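Local atomic coordinates of DegT/DnrJ/EryC1/StrS aminotransferase (Brucella abortus 2308, PDB entry 4QGR), a protein that probably acts as a pyridoxal-phosphate-dependent aminotransferase of the DegT/DnrJ/EryC1/StrS family and binds pyridoxal 5'-phosphate. Residues Leu74-Ile79 and Ala218-Ser223; Arg272-Ala277 and Ala296-Glu301; Ser30-Val33 and Arg37-Leu40; Ala84-Ser89 and Glu124-Ala129; Arg18-Asn23 and His359-Glu364. All blocks are in the same frame, centred on the assembly; numbering follows the deposited sequence.

Contact 1 of 5, residues Leu74-Ile79 and Ala218-Ser223; sequences LMTRGI and ADTLRS
Thr76 meets Thr220 and Leu221 in a small apolar helix-to-helix contact, between the last turn of helix 68-76 and helix 215-224. Both helices also pack on the large mixed sheet. The three side chains touch through methyl groups, with CG2 of Thr76 at the centre. Thr76 CG2 lies 3.4 Å from Thr220 CG2, a close approach for two methyl carbons. The distance from Thr76 CG2 to Leu221 CD2 is 3.5 Å. The Thr76 side chain crosses that of Leu221 at about a right angle and meets that of Thr220 at a slant. The hydroxyls turn back to their own helices. Thr76 OG1 sits between its backbone N and carbonyl carbon (chi1 66°) and hydrogen-bonds to Pro73 O, while Thr220 OG1 hydrogen-bonds to Glu216 O. Methyl groups are thus left to form the interface. Leu221 also packs on Ile61 of strand 59-63. Just past Thr76, Gly78 takes a positive phi and helix 68-76 closes in a Schellman motif. Gly78 N hydrogen-bonds to Met75 O at 3.0 Å, and Ile79 N to Leu74 O at 3.0 Å. Helices packed together on a large mixed sheet are typical of the fold type I pyridoxal-phosphate enzymes, to which the DegT family belongs.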
# COMPACT_ATOMS: atom_id res chain seq x y z
N LEU A 74 11.65 6.03 7.91
CA LEU A 74 12.35 7.22 7.42
C LEU A 74 11.50 8.46 7.63
O LEU A 74 12.01 9.53 8.02
CB LEU A 74 12.68 7.08 5.92
CG LEU A 74 13.66 5.96 5.56
CD1 LEU A 74 13.79 5.81 4.05
CD2 LEU A 74 15.04 6.24 6.11
N MET A 75 10.18 8.34 7.40
CA MET A 75 9.28 9.45 7.61
C MET A 75 9.22 9.89 9.07
O MET A 75 9.24 11.10 9.38
CB MET A 75 7.87 9.16 7.10
CG MET A 75 7.78 8.92 5.61
SD MET A 75 6.17 8.35 5.10
CE MET A 75 5.12 9.74 5.44
N THR A 76 9.15 8.94 9.97
CA THR A 76 9.07 9.28 11.41
C THR A 76 10.32 10.00 11.88
O THR A 76 10.23 10.82 12.79
CB THR A 76 8.87 8.07 12.34
OG1 THR A 76 10.02 7.22 12.29
CG2 THR A 76 7.67 7.31 11.95
N ARG A 77 11.48 9.69 11.28
CA ARG A 77 12.73 10.34 11.65
C ARG A 77 12.95 11.64 10.93
O ARG A 77 14.00 12.26 11.13
CB ARG A 77 13.93 9.40 11.37
CG ARG A 77 14.03 8.30 12.40
CD ARG A 77 14.64 8.79 13.71
NE ARG A 77 16.10 9.00 13.63
CZ ARG A 77 16.95 8.71 14.63
NH1 ARG A 77 16.50 8.20 15.76
NH2 ARG A 77 18.25 8.95 14.52
N GLY A 78 12.02 12.08 10.11
CA GLY A 78 12.18 13.33 9.37
C GLY A 78 13.27 13.28 8.30
O GLY A 78 13.88 14.30 7.98
N ILE A 79 13.54 12.11 7.75
CA ILE A 79 14.60 11.96 6.75
C ILE A 79 14.09 12.30 5.38
O ILE A 79 13.02 11.83 4.97
CB ILE A 79 15.20 10.53 6.79
CG1 ILE A 79 15.93 10.35 8.10
CG2 ILE A 79 16.14 10.30 5.60
CD1 ILE A 79 16.33 8.93 8.40
N ALA A 218 7.11 3.19 17.95
CA ALA A 218 5.95 2.36 17.58
C ALA A 218 4.68 3.24 17.46
O ALA A 218 3.90 3.09 16.54
CB ALA A 218 5.74 1.25 18.62
N ASP A 219 4.47 4.16 18.39
CA ASP A 219 3.27 5.02 18.38
C ASP A 219 3.27 5.88 17.15
O ASP A 219 2.23 6.08 16.53
CB ASP A 219 3.25 5.92 19.61
CG ASP A 219 2.89 5.20 20.90
OD1 ASP A 219 2.38 4.06 20.86
OD2 ASP A 219 3.12 5.79 21.98
N THR A 220 4.43 6.40 16.80
CA THR A 220 4.59 7.25 15.63
C THR A 220 4.33 6.44 14.37
O THR A 220 3.70 6.92 13.44
CB THR A 220 5.98 7.95 15.61
OG1 THR A 220 6.14 8.71 16.86
CG2 THR A 220 6.03 8.87 14.51
N LEU A 221 4.81 5.20 14.34
CA LEU A 221 4.59 4.35 13.14
C LEU A 221 3.09 4.05 12.96
O LEU A 221 2.56 4.03 11.85
CB LEU A 221 5.40 3.06 13.19
CG LEU A 221 6.89 3.30 13.06
CD1 LEU A 221 7.65 2.02 13.37
CD2 LEU A 221 7.28 3.81 11.67
N ARG A 222 2.39 3.86 14.08
CA ARG A 222 0.98 3.56 14.02
C ARG A 222 0.19 4.78 13.56
O ARG A 222 -0.88 4.63 12.97
CB ARG A 222 0.43 3.02 15.34
CG ARG A 222 0.99 1.64 15.72
CD ARG A 222 0.24 1.01 16.90
NE ARG A 222 0.96 -0.13 17.50
CZ ARG A 222 0.99 -1.36 16.99
NH1 ARG A 222 0.37 -1.64 15.83
NH2 ARG A 222 1.66 -2.30 17.60
N SER A 223 0.72 5.97 13.84
CA SER A 223 0.12 7.18 13.33
C SER A 223 0.36 7.31 11.83
O SER A 223 -0.56 7.53 11.07
CB SER A 223 0.70 8.39 14.08
OG SER A 223 0.39 9.63 13.46

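Contact 2 of 5, residues Arg272-Ala277 and Ala296-Glu301; sequences RRYNEA and AQYSIE
Tyr274 and Tyr298 stack face to face where helix 247-278 packs on strand 298-301, in a buried contact. The ring centroids are 4.4 Å apart and the planes are inclined at 29°. The stack is offset: Tyr274 CD2 stands over the centre of the Tyr298 ring, 3.5 Å above its plane. The aliphatic part of Tyr274 joins in, with its CB 3.3 Å from Tyr298 CZ. With CG anti to the backbone N (chi1 179°), Tyr298 holds its ring toward the helix.

The polar part is a single hydrogen bond. Tyr298 OH donates to Asn275 OD1 at a modelled 2.4 Å, an implausibly small value, so the length is doubtful. OD1 comes in at the ring edge, near its plane, and the amide plane is turned 38° from the ring. The other end of the amide is used too, as Asn275 ND2 hydrogen-bonds to Pro285 O, and Tyr274 OH hydrogen-bonds to Pro357 O.

Trp295 also meets the Tyr298 ring, Leu356 of the paired strand 353-356 touches both tyrosines, and Gln367 and Ile370 of helix 364-377 pack on Tyr274.

Helix and strand thus meet through a stack, which covers one face of Tyr298, and one buried bond from hydroxyl to amide. The bond of Asn275 ND2 to the carbonyl of Pro285 needs an N-H donor. It therefore sets the amide flip, and OD1 is left to face Tyr298 OH.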
# COMPACT_ATOMS: atom_id res chain seq x y z
N ARG A 272 21.77 -27.36 4.43
CA ARG A 272 23.00 -28.05 4.84
C ARG A 272 23.28 -29.22 3.91
O ARG A 272 24.43 -29.48 3.56
CB ARG A 272 22.93 -28.49 6.31
CG ARG A 272 23.07 -27.31 7.27
CD ARG A 272 23.00 -27.70 8.75
NE ARG A 272 23.05 -26.52 9.62
CZ ARG A 272 24.18 -25.87 9.97
NH1 ARG A 272 25.37 -26.24 9.52
NH2 ARG A 272 24.11 -24.80 10.77
N ARG A 273 22.23 -29.91 3.50
CA ARG A 273 22.39 -31.02 2.56
C ARG A 273 22.89 -30.52 1.20
O ARG A 273 23.78 -31.16 0.60
CB ARG A 273 21.10 -31.83 2.45
CG ARG A 273 21.28 -33.18 1.77
CD ARG A 273 20.09 -34.06 2.09
NE ARG A 273 20.26 -35.40 1.53
CZ ARG A 273 19.81 -35.83 0.36
NH1 ARG A 273 19.09 -35.05 -0.44
NH2 ARG A 273 20.05 -37.09 -0.01
N TYR A 274 22.37 -29.41 0.69
CA TYR A 274 22.95 -28.85 -0.53
C TYR A 274 24.42 -28.48 -0.32
O TYR A 274 25.27 -28.74 -1.18
CB TYR A 274 22.25 -27.55 -0.94
CG TYR A 274 21.02 -27.59 -1.81
CD1 TYR A 274 20.95 -28.35 -3.00
CD2 TYR A 274 19.94 -26.74 -1.51
CE1 TYR A 274 19.83 -28.29 -3.82
CE2 TYR A 274 18.83 -26.67 -2.31
CZ TYR A 274 18.78 -27.44 -3.49
OH TYR A 274 17.69 -27.32 -4.30
N ASN A 275 24.71 -27.80 0.79
CA ASN A 275 26.07 -27.27 1.00
C ASN A 275 27.10 -28.41 1.00
O ASN A 275 28.10 -28.32 0.30
CB ASN A 275 26.19 -26.43 2.28
CG ASN A 275 25.54 -25.04 2.14
OD1 ASN A 275 25.16 -24.60 1.05
ND2 ASN A 275 25.45 -24.34 3.26
N GLU A 276 26.80 -29.47 1.75
CA GLU A 276 27.74 -30.60 1.86
C GLU A 276 27.90 -31.33 0.53
O GLU A 276 28.98 -31.79 0.21
CB GLU A 276 27.31 -31.56 2.99
CG GLU A 276 27.48 -30.92 4.36
CD GLU A 276 28.91 -30.43 4.63
OE1 GLU A 276 29.88 -31.19 4.36
OE2 GLU A 276 29.09 -29.27 5.10
N ALA A 277 26.84 -31.39 -0.28
CA ALA A 277 26.90 -32.16 -1.52
C ALA A 277 27.51 -31.37 -2.66
O ALA A 277 28.02 -31.96 -3.62
CB ALA A 277 25.51 -32.65 -1.89
N ALA A 296 15.41 -17.54 2.40
CA ALA A 296 14.50 -17.03 1.41
C ALA A 296 14.91 -17.49 0.03
O ALA A 296 14.07 -17.75 -0.83
CB ALA A 296 14.46 -15.53 1.49
N GLN A 297 16.23 -17.56 -0.21
CA GLN A 297 16.79 -18.17 -1.41
C GLN A 297 18.03 -18.97 -1.01
O GLN A 297 18.73 -18.61 -0.02
CB GLN A 297 17.24 -17.11 -2.46
CG GLN A 297 16.14 -16.13 -2.83
CD GLN A 297 14.99 -16.71 -3.59
OE1 GLN A 297 15.11 -17.79 -4.17
NE2 GLN A 297 13.86 -15.95 -3.66
N TYR A 298 18.34 -19.98 -1.82
CA TYR A 298 19.54 -20.80 -1.66
C TYR A 298 20.40 -20.46 -2.87
O TYR A 298 20.10 -20.88 -3.99
CB TYR A 298 19.22 -22.28 -1.58
CG TYR A 298 20.51 -23.09 -1.43
CD1 TYR A 298 21.23 -23.50 -2.56
CD2 TYR A 298 21.06 -23.30 -0.20
CE1 TYR A 298 22.45 -24.19 -2.43
CE2 TYR A 298 22.29 -23.98 -0.06
CZ TYR A 298 22.98 -24.39 -1.18
OH TYR A 298 24.18 -25.08 -1.07
N SER A 299 21.42 -19.63 -2.65
CA SER A 299 22.16 -19.01 -3.72
C SER A 299 23.61 -19.50 -3.78
O SER A 299 24.38 -19.32 -2.81
CB SER A 299 22.13 -17.50 -3.57
OG SER A 299 20.79 -16.98 -3.69
N ILE A 300 23.98 -20.03 -4.95
CA ILE A 300 25.31 -20.56 -5.25
C ILE A 300 25.99 -19.67 -6.27
O ILE A 300 25.34 -18.81 -6.86
CB ILE A 300 25.26 -22.00 -5.80
CG1 ILE A 300 24.47 -22.04 -7.11
CG2 ILE A 300 24.66 -22.89 -4.73
CD1 ILE A 300 24.73 -23.22 -8.00
N GLU A 301 27.28 -19.86 -6.48
CA GLU A 301 27.95 -19.28 -7.63
C GLU A 301 28.59 -20.38 -8.42
O GLU A 301 29.16 -21.31 -7.86
CB GLU A 301 29.01 -18.25 -7.23
CG GLU A 301 28.47 -17.08 -6.43
CD GLU A 301 29.57 -16.28 -5.76
OE1 GLU A 301 30.63 -16.11 -6.37
OE2 GLU A 301 29.38 -15.83 -4.63

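Contact 3 of 5, residues Ser30-Val33 and Arg37-Leu40; sequences SKVV and RYIL
Past helix 22-35 the chain turns back on itself, and the CA atoms of Val32 and Arg37 come within 6.9 Å of each other. A water molecule bridges the backbones here. It donates to Val32 O at 2.6 Å and accepts from Arg37 N at 2.8 Å.

Tyr38 carries the side-chain contact. Its OH donates to Val33 O at 2.6 Å. The hydroxyl lies in the carbonyl plane, on a lone pair, and the C=O...donor angle is 144°. Val33 O in turn lies at the ring edge, near the ring plane. A chi1 of -58° swings the Tyr38 ring toward the helix, and the ring lies across the last turn, with OH at Val33 O. The Val32 carbonyl is also close, with its O 3.4 Å from Tyr38 CE1. The apolar part is looser: Val32 CG1 is 4.3 Å from Tyr38 CD1.

Val32 packs further on Thr247, Ile248 and Ala251 of helix 247-278. Tyr204 of the second subunit stacks on the Tyr38 ring, Pro197 of that subunit packs on Tyr38, and Arg18 of that subunit packs on Val33. The Tyr38 side chain is about 12 Å from a bound pyridoxal phosphate.

Two carbonyls near the helix end are thus satisfied, one by the Tyr38 hydroxyl, the other through a water that also binds Arg37 N. This chemistry implies that the loop is tied to the helix, with the Tyr38 ring set at the subunit interface.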
# COMPACT_ATOMS: atom_id res chain seq x y z
N SER A 30 -12.63 -17.98 6.11
CA SER A 30 -14.07 -17.94 6.22
C SER A 30 -14.54 -17.14 7.43
O SER A 30 -15.56 -16.46 7.37
CB SER A 30 -14.64 -19.36 6.24
OG SER A 30 -14.40 -19.93 4.98
N LYS A 31 -13.79 -17.23 8.53
CA LYS A 31 -14.14 -16.50 9.75
C LYS A 31 -14.08 -15.00 9.50
O LYS A 31 -14.96 -14.26 9.91
CB LYS A 31 -13.19 -16.87 10.90
CG LYS A 31 -13.41 -16.10 12.20
CD LYS A 31 -12.32 -16.42 13.25
CE LYS A 31 -12.46 -15.56 14.52
NZ LYS A 31 -12.09 -14.10 14.38
N VAL A 32 -13.02 -14.55 8.82
CA VAL A 32 -12.89 -13.13 8.51
C VAL A 32 -14.01 -12.67 7.57
O VAL A 32 -14.64 -11.61 7.77
CB VAL A 32 -11.50 -12.82 7.90
CG1 VAL A 32 -11.46 -11.43 7.29
CG2 VAL A 32 -10.41 -12.97 8.96
N VAL A 33 -14.22 -13.44 6.51
CA VAL A 33 -15.28 -13.12 5.56
C VAL A 33 -16.64 -12.92 6.28
O VAL A 33 -17.33 -11.89 6.05
CB VAL A 33 -15.38 -14.18 4.44
CG1 VAL A 33 -16.67 -14.00 3.63
CG2 VAL A 33 -14.15 -14.09 3.54
N ARG A 37 -15.17 -7.54 9.67
CA ARG A 37 -14.23 -6.59 10.24
C ARG A 37 -12.98 -6.60 9.38
O ARG A 37 -11.90 -7.01 9.79
CB ARG A 37 -13.92 -6.95 11.67
CG ARG A 37 -15.18 -6.98 12.50
CD ARG A 37 -14.88 -7.08 13.96
NE ARG A 37 -16.11 -7.35 14.68
CZ ARG A 37 -16.29 -7.10 15.97
NH1 ARG A 37 -15.33 -6.51 16.68
NH2 ARG A 37 -17.45 -7.39 16.53
N TYR A 38 -13.15 -6.12 8.18
CA TYR A 38 -12.16 -6.29 7.12
C TYR A 38 -10.95 -5.39 7.28
O TYR A 38 -9.91 -5.63 6.64
CB TYR A 38 -12.83 -6.03 5.77
CG TYR A 38 -14.00 -6.94 5.54
CD1 TYR A 38 -13.85 -8.33 5.59
CD2 TYR A 38 -15.26 -6.43 5.29
CE1 TYR A 38 -14.94 -9.18 5.45
CE2 TYR A 38 -16.36 -7.26 5.14
CZ TYR A 38 -16.18 -8.66 5.17
OH TYR A 38 -17.27 -9.49 4.99
N ILE A 39 -11.08 -4.33 8.07
CA ILE A 39 -9.99 -3.42 8.30
C ILE A 39 -9.64 -3.41 9.78
O ILE A 39 -10.47 -3.04 10.62
CB ILE A 39 -10.37 -1.98 7.88
CG1 ILE A 39 -10.82 -1.92 6.42
CG2 ILE A 39 -9.27 -1.02 8.19
CD1 ILE A 39 -9.73 -2.18 5.38
N LEU A 40 -8.41 -3.75 10.09
CA LEU A 40 -7.94 -3.85 11.48
C LEU A 40 -8.89 -4.64 12.38
O LEU A 40 -9.20 -4.24 13.53
CB LEU A 40 -7.65 -2.47 12.04
CG LEU A 40 -6.66 -1.62 11.26
CD1 LEU A 40 -6.58 -0.21 11.83
CD2 LEU A 40 -5.29 -2.27 11.21
O HOH W 1 -13.73 -9.90 9.57

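Contact 4 of 5, residues Ala84-Ser89 and Glu124-Ala129; sequences AVFVPS and EAAIAA
Phe86 of strand 83-88 points its side chain at helix 120-133 and meets Ile127 and Ala126 there. The tight part is the Phe86 ring face. Ile127 CG1 stands 3.8 Å from the centroid of the Phe86 ring, almost directly above it and 12° from its perpendicular, which makes a clear CH-pi contact. The CG1 branch does the touching, as a chi1 of -70° turns it toward the ring. Ala126 takes another part of the ring. Its CB is 4.0 Å from Phe86 CD2, and its carbonyl O is 3.7 Å from Phe86 CE2, approaching at a slant. That oxygen also accepts a hydrogen bond from Thr130 OG1.

Toward the sheet, Val107 of strand 105-109 also touches Phe86, while Ile159 and Glu163 of helix 153-163 and Leu165 pack on Ile127. On the far side, Ala128 points away from the strand, and Ala128 and Glu124 are exposed to solvent. The contact is therefore one aromatic ring laid under a single turn of helix.

In topology, helix 120-133 links strand 105-109 to strand 137-141. These strands are parallel and flank strand 83-88 in the sheet. The arrangement is a beta-alpha-beta crossover, its helix packed on the strand it passes over, as is typical of the large domain of fold type I pyridoxal-phosphate enzymes.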
# COMPACT_ATOMS: atom_id res chain seq x y z
N ALA A 84 21.44 11.75 3.55
CA ALA A 84 21.99 10.55 2.96
C ALA A 84 21.60 9.29 3.74
O ALA A 84 21.63 9.28 4.99
CB ALA A 84 23.49 10.64 2.89
N VAL A 85 21.23 8.25 3.02
CA VAL A 85 20.91 6.93 3.63
C VAL A 85 21.74 5.86 2.92
O VAL A 85 21.74 5.76 1.66
CB VAL A 85 19.41 6.59 3.56
CG1 VAL A 85 19.13 5.21 4.14
CG2 VAL A 85 18.53 7.65 4.20
N PHE A 86 22.48 5.07 3.69
CA PHE A 86 23.47 4.11 3.15
C PHE A 86 22.82 2.75 3.01
O PHE A 86 22.25 2.25 3.98
CB PHE A 86 24.72 4.07 4.08
CG PHE A 86 25.35 5.41 4.19
CD1 PHE A 86 24.84 6.36 5.09
CD2 PHE A 86 26.29 5.82 3.26
CE1 PHE A 86 25.33 7.62 5.14
CE2 PHE A 86 26.82 7.09 3.32
CZ PHE A 86 26.34 8.00 4.24
N VAL A 87 22.85 2.22 1.78
CA VAL A 87 22.12 0.99 1.40
C VAL A 87 22.98 0.12 0.49
O VAL A 87 23.91 0.62 -0.19
CB VAL A 87 20.76 1.33 0.70
CG1 VAL A 87 19.97 2.29 1.57
CG2 VAL A 87 20.95 1.97 -0.67
N PRO A 88 22.70 -1.20 0.47
CA PRO A 88 23.35 -1.99 -0.56
C PRO A 88 22.77 -1.72 -1.94
O PRO A 88 21.65 -1.24 -2.07
CB PRO A 88 23.05 -3.44 -0.15
CG PRO A 88 22.34 -3.37 1.15
CD PRO A 88 21.76 -2.01 1.27
N SER A 89 23.59 -1.94 -2.97
CA SER A 89 23.12 -1.99 -4.35
C SER A 89 22.65 -3.42 -4.71
O SER A 89 21.76 -3.58 -5.56
CB SER A 89 24.27 -1.55 -5.26
OG SER A 89 23.94 -1.76 -6.63
N GLU A 124 31.72 2.44 6.39
CA GLU A 124 32.45 3.45 7.15
C GLU A 124 33.09 4.50 6.23
O GLU A 124 33.01 5.72 6.48
CB GLU A 124 33.49 2.75 8.07
CG GLU A 124 34.13 3.69 9.08
CD GLU A 124 34.80 2.94 10.23
OE1 GLU A 124 35.72 2.14 9.98
OE2 GLU A 124 34.40 3.13 11.39
N ALA A 125 33.74 4.03 5.18
CA ALA A 125 34.37 4.92 4.18
C ALA A 125 33.36 5.80 3.45
O ALA A 125 33.66 6.98 3.17
CB ALA A 125 35.15 4.12 3.20
N ALA A 126 32.18 5.25 3.17
CA ALA A 126 31.12 5.95 2.47
C ALA A 126 30.59 7.09 3.34
O ALA A 126 30.37 8.20 2.86
CB ALA A 126 29.99 4.99 2.11
N ILE A 127 30.41 6.82 4.64
CA ILE A 127 29.92 7.84 5.56
C ILE A 127 30.97 8.95 5.66
O ILE A 127 30.63 10.14 5.59
CB ILE A 127 29.65 7.27 6.94
CG1 ILE A 127 28.43 6.36 6.89
CG2 ILE A 127 29.48 8.39 7.96
CD1 ILE A 127 28.31 5.41 8.03
N ALA A 128 32.24 8.57 5.79
CA ALA A 128 33.31 9.57 5.86
C ALA A 128 33.38 10.44 4.60
O ALA A 128 33.56 11.66 4.70
CB ALA A 128 34.67 8.93 6.16
N ALA A 129 33.25 9.83 3.44
CA ALA A 129 33.26 10.60 2.18
C ALA A 129 32.08 11.56 2.09
O ALA A 129 32.23 12.71 1.64
CB ALA A 129 33.29 9.68 0.98

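Contact 5 of 5, residues Arg18-Asn23 and His359-Glu364; sequences RARIEN and HPYLSE
Arg20 reaches over to Tyr361, which sits in a type I beta turn from His359 to Leu362. The contact is at the surface and joins the end of helix 14-20 to the loop before helix 364-377. The two side chains cross at about a right angle, and the guanidinium and ring planes are 87° apart. Arg20 starts with CG anti to its backbone N (chi1 -179°) and stays extended out to NE, which carries the flat group past the tyrosine hydroxyl. Arg20 NH1 donates to Tyr361 OH at 2.9 Å with an N-H...O angle of 151°. The hydroxyl lies close to the guanidinium plane, at its edge. The aliphatic part of Arg20 also approaches it, with Arg20 CD 3.3 Å from Tyr361 OH. The arginine and the hydroxyl each have a second, acidic partner on helix 247-278: Asp262 forms a salt bridge with Arg20 NH2, and Glu263 hydrogen-bonds to Tyr361 OH. One face of the Tyr361 ring is met by its neighbour, with Pro360 CB 3.6 Å above the plane and offset toward the rim. Within the turn, Tyr361 N donates to His359 ND1 at 3.2 Å, tilted out of the imidazole plane.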
# COMPACT_ATOMS: atom_id res chain seq x y z
N ARG A 18 0.21 -25.00 1.49
CA ARG A 18 -1.21 -24.85 1.69
C ARG A 18 -1.82 -26.22 2.00
O ARG A 18 -2.74 -26.31 2.84
CB ARG A 18 -1.86 -24.19 0.48
CG ARG A 18 -3.33 -23.87 0.68
CD ARG A 18 -3.92 -23.10 -0.49
NE ARG A 18 -4.27 -24.00 -1.57
CZ ARG A 18 -5.36 -24.80 -1.59
NH1 ARG A 18 -6.27 -24.82 -0.61
NH2 ARG A 18 -5.56 -25.60 -2.63
N ALA A 19 -1.41 -27.26 1.28
CA ALA A 19 -1.98 -28.60 1.54
C ALA A 19 -1.82 -28.99 3.03
O ALA A 19 -2.74 -29.64 3.63
CB ALA A 19 -1.36 -29.65 0.64
N ARG A 20 -0.68 -28.64 3.62
CA ARG A 20 -0.37 -29.03 4.99
C ARG A 20 -1.40 -28.47 5.99
O ARG A 20 -1.77 -29.11 7.02
CB ARG A 20 1.02 -28.53 5.32
CG ARG A 20 1.50 -28.89 6.71
CD ARG A 20 2.79 -28.18 6.99
NE ARG A 20 3.33 -28.45 8.33
CZ ARG A 20 4.60 -28.24 8.65
NH1 ARG A 20 5.43 -27.78 7.74
NH2 ARG A 20 5.05 -28.59 9.83
N ILE A 21 -1.89 -27.28 5.70
CA ILE A 21 -2.77 -26.57 6.62
C ILE A 21 -4.00 -26.08 5.87
O ILE A 21 -4.59 -25.06 6.19
CB ILE A 21 -2.04 -25.40 7.34
CG1 ILE A 21 -1.26 -24.51 6.35
CG2 ILE A 21 -1.06 -25.89 8.39
CD1 ILE A 21 -0.88 -23.16 6.93
N GLU A 22 -4.44 -26.86 4.89
CA GLU A 22 -5.50 -26.47 3.98
C GLU A 22 -6.80 -26.06 4.67
O GLU A 22 -7.38 -24.98 4.42
CB GLU A 22 -5.73 -27.64 2.98
CG GLU A 22 -6.89 -27.40 2.04
CD GLU A 22 -7.19 -28.53 1.06
OE1 GLU A 22 -6.36 -29.42 0.86
OE2 GLU A 22 -8.29 -28.50 0.47
N ASN A 23 -7.31 -26.94 5.51
CA ASN A 23 -8.57 -26.66 6.18
C ASN A 23 -8.48 -25.57 7.23
O ASN A 23 -9.43 -24.82 7.40
CB ASN A 23 -9.12 -27.95 6.78
CG ASN A 23 -9.50 -28.93 5.71
OD1 ASN A 23 -10.60 -28.83 5.15
ND2 ASN A 23 -8.62 -29.90 5.44
N HIS A 359 12.61 -24.58 -0.35
CA HIS A 359 11.39 -24.42 0.45
C HIS A 359 11.31 -25.62 1.39
O HIS A 359 12.05 -26.60 1.20
CB HIS A 359 10.15 -24.30 -0.46
CG HIS A 359 9.99 -25.41 -1.45
ND1 HIS A 359 9.36 -26.59 -1.15
CD2 HIS A 359 10.43 -25.53 -2.72
CE1 HIS A 359 9.34 -27.36 -2.22
NE2 HIS A 359 9.99 -26.75 -3.19
N PRO A 360 10.40 -25.58 2.37
CA PRO A 360 10.39 -26.65 3.36
C PRO A 360 9.98 -28.02 2.85
O PRO A 360 10.23 -29.00 3.56
CB PRO A 360 9.39 -26.12 4.44
CG PRO A 360 9.34 -24.63 4.21
CD PRO A 360 9.47 -24.49 2.73
N TYR A 361 9.35 -28.07 1.68
CA TYR A 361 8.73 -29.30 1.14
C TYR A 361 9.49 -29.99 0.03
O TYR A 361 8.99 -30.92 -0.63
CB TYR A 361 7.30 -28.97 0.74
CG TYR A 361 6.62 -28.25 1.89
CD1 TYR A 361 6.08 -28.97 2.93
CD2 TYR A 361 6.61 -26.86 1.98
CE1 TYR A 361 5.53 -28.34 4.03
CE2 TYR A 361 6.06 -26.22 3.08
CZ TYR A 361 5.51 -26.98 4.09
OH TYR A 361 4.97 -26.42 5.23
N LEU A 362 10.74 -29.57 -0.18
CA LEU A 362 11.57 -30.18 -1.20
C LEU A 362 11.92 -31.58 -0.75
O LEU A 362 12.47 -31.78 0.33
CB LEU A 362 12.83 -29.34 -1.39
CG LEU A 362 13.74 -29.70 -2.56
CD1 LEU A 362 13.03 -29.35 -3.88
CD2 LEU A 362 15.08 -28.97 -2.42
N SER A 363 11.60 -32.57 -1.58
CA SER A 363 11.85 -33.96 -1.19
C SER A 363 13.32 -34.34 -1.33
O SER A 363 14.07 -33.72 -2.10
CB SER A 363 11.00 -34.90 -2.05
OG SER A 363 11.48 -34.94 -3.39
N GLU A 364 13.71 -35.40 -0.64
CA GLU A 364 15.07 -35.93 -0.80
C GLU A 364 15.32 -36.26 -2.26
O GLU A 364 16.35 -35.90 -2.80
CB GLU A 364 15.27 -37.21 0.01
CG GLU A 364 15.59 -37.02 1.46
CD GLU A 364 16.29 -38.23 2.06
OE1 GLU A 364 16.98 -39.00 1.33
OE2 GLU A 364 16.14 -38.42 3.28

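Contacts 1 and 4 belong to the part of the fold built on the large mixed sheet. They touch, with Ile79 CG2 3.8 Å from Val85 CG2. Contacts 2 and 5 touch each other, with Tyr274 OH 3.6 Å from Leu362 CD2, and both lie on the opposite side of the chain's centre from contact 1. Contact 3 shares helix 22-35 with contact 5, with nearest atoms about 7 Å apart, and lies at the dimer interface. In contact 2 the side chain of Tyr298 is about 11 Å from that of the cofactor-binding Gln173. In contact 3 the side chain of Tyr38 is about 12 Å from a bound pyridoxal phosphate. Contacts 1, 4 and 5 lie away from the known cofactor-binding residues.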